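Local coordinates for Rod shape-determining protein (MreC) (Helicobacter pylori, PDB 5LP5), which binds the penicillin-binding protein PBP2 in the core cell wall synthesis complex and is probably involved in determining the rod shape of the cell, at residues C[148-152]-C[153-157]; C[187-190]-C[191-195]. All blocks are in the same frame, centred on the assembly; numbering follows the deposited sequence.

Interaction 1. Residues C[148-152]-C[153-157]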
# COMPACT_ATOMS: atom_id res chain seq x y z
N PHE C 148 -8.34 -29.39 -15.12
CA PHE C 148 -9.24 -28.35 -14.63
C PHE C 148 -9.04 -27.11 -15.48
O PHE C 148 -8.02 -26.43 -15.37
CB PHE C 148 -8.98 -28.06 -13.16
CG PHE C 148 -9.02 -29.29 -12.31
CD1 PHE C 148 -10.21 -29.92 -12.02
CD2 PHE C 148 -7.85 -29.84 -11.84
CE1 PHE C 148 -10.25 -31.08 -11.27
CE2 PHE C 148 -7.87 -31.00 -11.08
CZ PHE C 148 -9.08 -31.62 -10.79
N LEU C 149 -10.02 -26.85 -16.33
CA LEU C 149 -9.89 -25.85 -17.38
C LEU C 149 -10.14 -24.44 -16.88
O LEU C 149 -10.53 -24.23 -15.74
CB LEU C 149 -10.86 -26.18 -18.52
CG LEU C 149 -10.73 -27.60 -19.09
CD1 LEU C 149 -11.76 -27.84 -20.18
CD2 LEU C 149 -9.33 -27.87 -19.64
N ASN C 150 -9.90 -23.46 -17.75
CA ASN C 150 -10.08 -22.05 -17.41
C ASN C 150 -11.50 -21.85 -16.84
O ASN C 150 -12.50 -22.32 -17.38
CB ASN C 150 -9.94 -21.11 -18.63
CG ASN C 150 -8.50 -20.79 -18.98
OD1 ASN C 150 -7.61 -20.76 -18.12
ND2 ASN C 150 -8.26 -20.52 -20.28
N ALA C 151 -11.56 -21.20 -15.69
CA ALA C 151 -12.83 -20.90 -15.03
C ALA C 151 -13.34 -21.98 -14.11
O ALA C 151 -14.32 -21.75 -13.41
CB ALA C 151 -13.92 -20.49 -16.02
N HIS C 152 -12.65 -23.12 -14.03
CA HIS C 152 -12.91 -24.08 -12.94
C HIS C 152 -12.44 -23.51 -11.59
O HIS C 152 -11.46 -22.79 -11.53
CB HIS C 152 -12.25 -25.45 -13.23
CG HIS C 152 -12.64 -26.54 -12.27
ND1 HIS C 152 -13.94 -26.79 -11.91
CD2 HIS C 152 -11.89 -27.45 -11.59
CE1 HIS C 152 -13.99 -27.81 -11.07
NE2 HIS C 152 -12.75 -28.21 -10.85
N LYS C 153 -13.15 -23.84 -10.53
CA LYS C 153 -12.78 -23.47 -9.16
C LYS C 153 -11.29 -23.70 -8.81
O LYS C 153 -10.70 -22.96 -8.05
CB LYS C 153 -13.68 -24.27 -8.17
CG LYS C 153 -13.67 -23.86 -6.71
CD LYS C 153 -14.60 -24.76 -5.89
CE LYS C 153 -14.40 -24.51 -4.39
NZ LYS C 153 -15.52 -25.02 -3.55
N ARG C 154 -10.71 -24.76 -9.36
CA ARG C 154 -9.36 -25.20 -9.02
C ARG C 154 -8.29 -24.70 -9.99
O ARG C 154 -7.09 -24.91 -9.76
CB ARG C 154 -9.30 -26.73 -9.03
CG ARG C 154 -10.18 -27.38 -7.97
CD ARG C 154 -9.94 -28.86 -7.86
NE ARG C 154 -8.52 -29.18 -7.68
CZ ARG C 154 -8.03 -30.42 -7.63
NH1 ARG C 154 -8.84 -31.45 -7.73
NH2 ARG C 154 -6.73 -30.61 -7.49
N CYS C 155 -8.72 -24.07 -11.08
CA CYS C 155 -7.80 -23.61 -12.10
C CYS C 155 -7.28 -22.25 -11.72
O CYS C 155 -8.04 -21.30 -11.64
CB CYS C 155 -8.48 -23.55 -13.46
SG CYS C 155 -7.47 -22.72 -14.69
N ALA C 156 -5.98 -22.18 -11.48
CA ALA C 156 -5.31 -20.92 -11.13
C ALA C 156 -3.85 -20.97 -11.55
O ALA C 156 -3.20 -22.00 -11.46
CB ALA C 156 -5.40 -20.66 -9.63
N TYR C 157 -3.33 -19.84 -12.03
CA TYR C 157 -1.94 -19.76 -12.42
C TYR C 157 -1.49 -18.33 -12.59
O TYR C 157 -2.29 -17.42 -12.49
CB TYR C 157 -1.69 -20.57 -13.67
CG TYR C 157 -2.60 -20.29 -14.84
CD1 TYR C 157 -2.25 -19.37 -15.81
CD2 TYR C 157 -3.78 -21.01 -15.03
CE1 TYR C 157 -3.06 -19.13 -16.92
CE2 TYR C 157 -4.59 -20.79 -16.13
CZ TYR C 157 -4.23 -19.85 -17.07
OH TYR C 157 -5.05 -19.67 -18.17
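F148 and R154 carry the outer half of this local contact. The guanidinium group lies over the phenyl ring near its rim, with CE2 of F148 above the middle of the guanidinium plane and the two planes 33° apart. CD of R154 sits almost over the ring centre of F148, 4.1 Å from the centroid, in a CH-pi contact. A bend at chi3 of R154 (53°) folds the arginine tip back over the ring. H152 runs alongside this arginine, pointing the same way, and its CD2 lies 3.7 Å from R154 CB.

The buried part is made by C155, N150 and Y157. CB of C155 rests against the carbonyl O of L149, and SG reaches N150 CA at 3.8 Å. Beside it, the OH of Y157 donates a hydrogen bond of 2.8 Å to OD1 of N150, in the carbonyl plane and on a lone pair. ND2 of N150 is held by A134 O and F231 O, so both ends of this buried amide are engaged. By contrast, K153 stretches its extended chain away from the contact on the exposed side.

Two consecutive beta turns shape the backbone, type II from L149 to H152 and type I from H152 to C155, the second closed by C155 N to H152 O at 3.1 Å. R154 NH2 forms a salt bridge with E141 and a hydrogen bond with Q139 of the Pbp2 chain. The segment leaves strand 144-149, flanked by strands 134-141 and 111-114, and leads across to strand 158-161 of the second barrel, with Y157 against I170 of strand 166-172.

Interaction 2. Residues C[187-190]-C[191-195]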
# COMPACT_ATOMS: atom_id res chain seq x y z
N ALA C 187 -0.76 0.12 -10.99
CA ALA C 187 -0.33 -0.41 -12.29
C ALA C 187 -1.15 0.13 -13.43
O ALA C 187 -2.35 0.36 -13.31
CB ALA C 187 -0.41 -1.92 -12.31
N GLU C 188 -0.47 0.32 -14.57
CA GLU C 188 -1.08 0.94 -15.73
C GLU C 188 -1.48 -0.14 -16.71
O GLU C 188 -0.64 -0.75 -17.36
CB GLU C 188 -0.12 1.92 -16.38
CG GLU C 188 -0.04 3.23 -15.63
CD GLU C 188 0.92 4.21 -16.27
OE1 GLU C 188 1.95 3.77 -16.82
OE2 GLU C 188 0.63 5.43 -16.20
N ILE C 189 -2.79 -0.38 -16.78
CA ILE C 189 -3.36 -1.37 -17.70
C ILE C 189 -4.31 -0.69 -18.67
O ILE C 189 -4.98 0.26 -18.31
CB ILE C 189 -4.18 -2.41 -16.94
CG1 ILE C 189 -3.37 -3.08 -15.84
CG2 ILE C 189 -4.73 -3.46 -17.89
CD1 ILE C 189 -4.27 -3.90 -14.94
N ASN C 190 -4.37 -1.20 -19.89
CA ASN C 190 -5.26 -0.67 -20.91
C ASN C 190 -6.14 -1.75 -21.50
O ASN C 190 -5.72 -2.92 -21.63
CB ASN C 190 -4.46 -0.03 -22.03
CG ASN C 190 -3.56 1.12 -21.56
OD1 ASN C 190 -4.06 2.20 -21.18
ND2 ASN C 190 -2.23 0.93 -21.70
N ILE C 191 -7.37 -1.37 -21.85
CA ILE C 191 -8.27 -2.31 -22.50
C ILE C 191 -7.61 -2.81 -23.79
O ILE C 191 -7.14 -2.00 -24.59
CB ILE C 191 -9.64 -1.68 -22.85
CG1 ILE C 191 -10.26 -0.97 -21.67
CG2 ILE C 191 -10.58 -2.77 -23.34
CD1 ILE C 191 -10.26 -1.81 -20.43
N GLY C 192 -7.55 -4.13 -23.96
CA GLY C 192 -6.92 -4.74 -25.12
C GLY C 192 -5.52 -5.26 -24.87
O GLY C 192 -5.03 -6.04 -25.69
N ASP C 193 -4.86 -4.84 -23.79
CA ASP C 193 -3.55 -5.37 -23.42
C ASP C 193 -3.53 -6.91 -23.47
O ASP C 193 -4.38 -7.54 -22.85
CB ASP C 193 -3.18 -4.97 -21.97
CG ASP C 193 -2.39 -3.69 -21.89
OD1 ASP C 193 -1.47 -3.55 -22.73
OD2 ASP C 193 -2.66 -2.88 -20.95
N GLN C 194 -2.52 -7.45 -24.14
CA GLN C 194 -2.21 -8.86 -24.09
C GLN C 194 -1.91 -9.36 -22.67
O GLN C 194 -1.25 -8.69 -21.87
CB GLN C 194 -1.01 -9.16 -24.96
CG GLN C 194 -1.34 -9.27 -26.45
CD GLN C 194 -0.48 -10.32 -27.12
OE1 GLN C 194 0.67 -10.56 -26.72
NE2 GLN C 194 -1.06 -10.99 -28.13
N VAL C 195 -2.42 -10.56 -22.38
CA VAL C 195 -2.15 -11.25 -21.13
C VAL C 195 -1.44 -12.58 -21.43
O VAL C 195 -1.95 -13.41 -22.17
CB VAL C 195 -3.46 -11.50 -20.37
CG1 VAL C 195 -3.21 -12.28 -19.10
CG2 VAL C 195 -4.12 -10.18 -20.05
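D193 folds its carboxylate back over the start of N190, overlapping that residue's backbone and CB. Its OD2 accepts a hydrogen bond from N190 N at 2.6 Å, with an N-H...O angle of 158°. The amide meets OD2 on the anti side of the carboxylate, 29° out of its plane. The same oxygen lies 3.5 Å from N190 CB and 3.7 Å from CG2 of I189, whose side chain crosses the carboxylate obliquely. The first torsion of I189 turns the CG2 methyl to the acid while the longer branch leads away.

A second bond runs the other way between these two residues: D193 N donates to N190 O over 3.0 Å. N190 and D193 are therefore joined twice, once through backbone alone and once through the acid, and together the two bonds close the bend. The side-chain carboxamide of N190 is turned 42° from the carboxylate of D193.

I191 takes the outer corner with its side chain directed away from I189 and N190, and it packs instead on K228 of strand 223-228. G192 follows with a positive phi, at backbone angles where a side chain would collide with the carbonyl oxygen of I191, so the position calls for glycine. I189 also packs on V213, I216 and I161, which ties the base of the loop to the barrel wall. The backbone from N190 to D193 forms a type II beta turn with glycine at its third position, turning the loop into strand 194-197 of the second beta barrel.

Both interactions are local turns of the one chain, yet they occupy different places in the fold. Interaction 1 is mostly buried near the centre of the chain and joins the two six-stranded barrels, whereas interaction 2 lies at the surface, its centre about 18 Å from the chain centre, and leads into a strand of the second barrel alone. The centres of interactions 1 and 2 are about 22 Å apart, and the two do not touch. The chemistry follows the setting: 148-157 combines aromatic and guanidinium packing with a buried amide, and reaches the Pbp2 chain. In 187-195, a carboxylate and backbone amides close the turn, and no other protein chain of the assembly touches it.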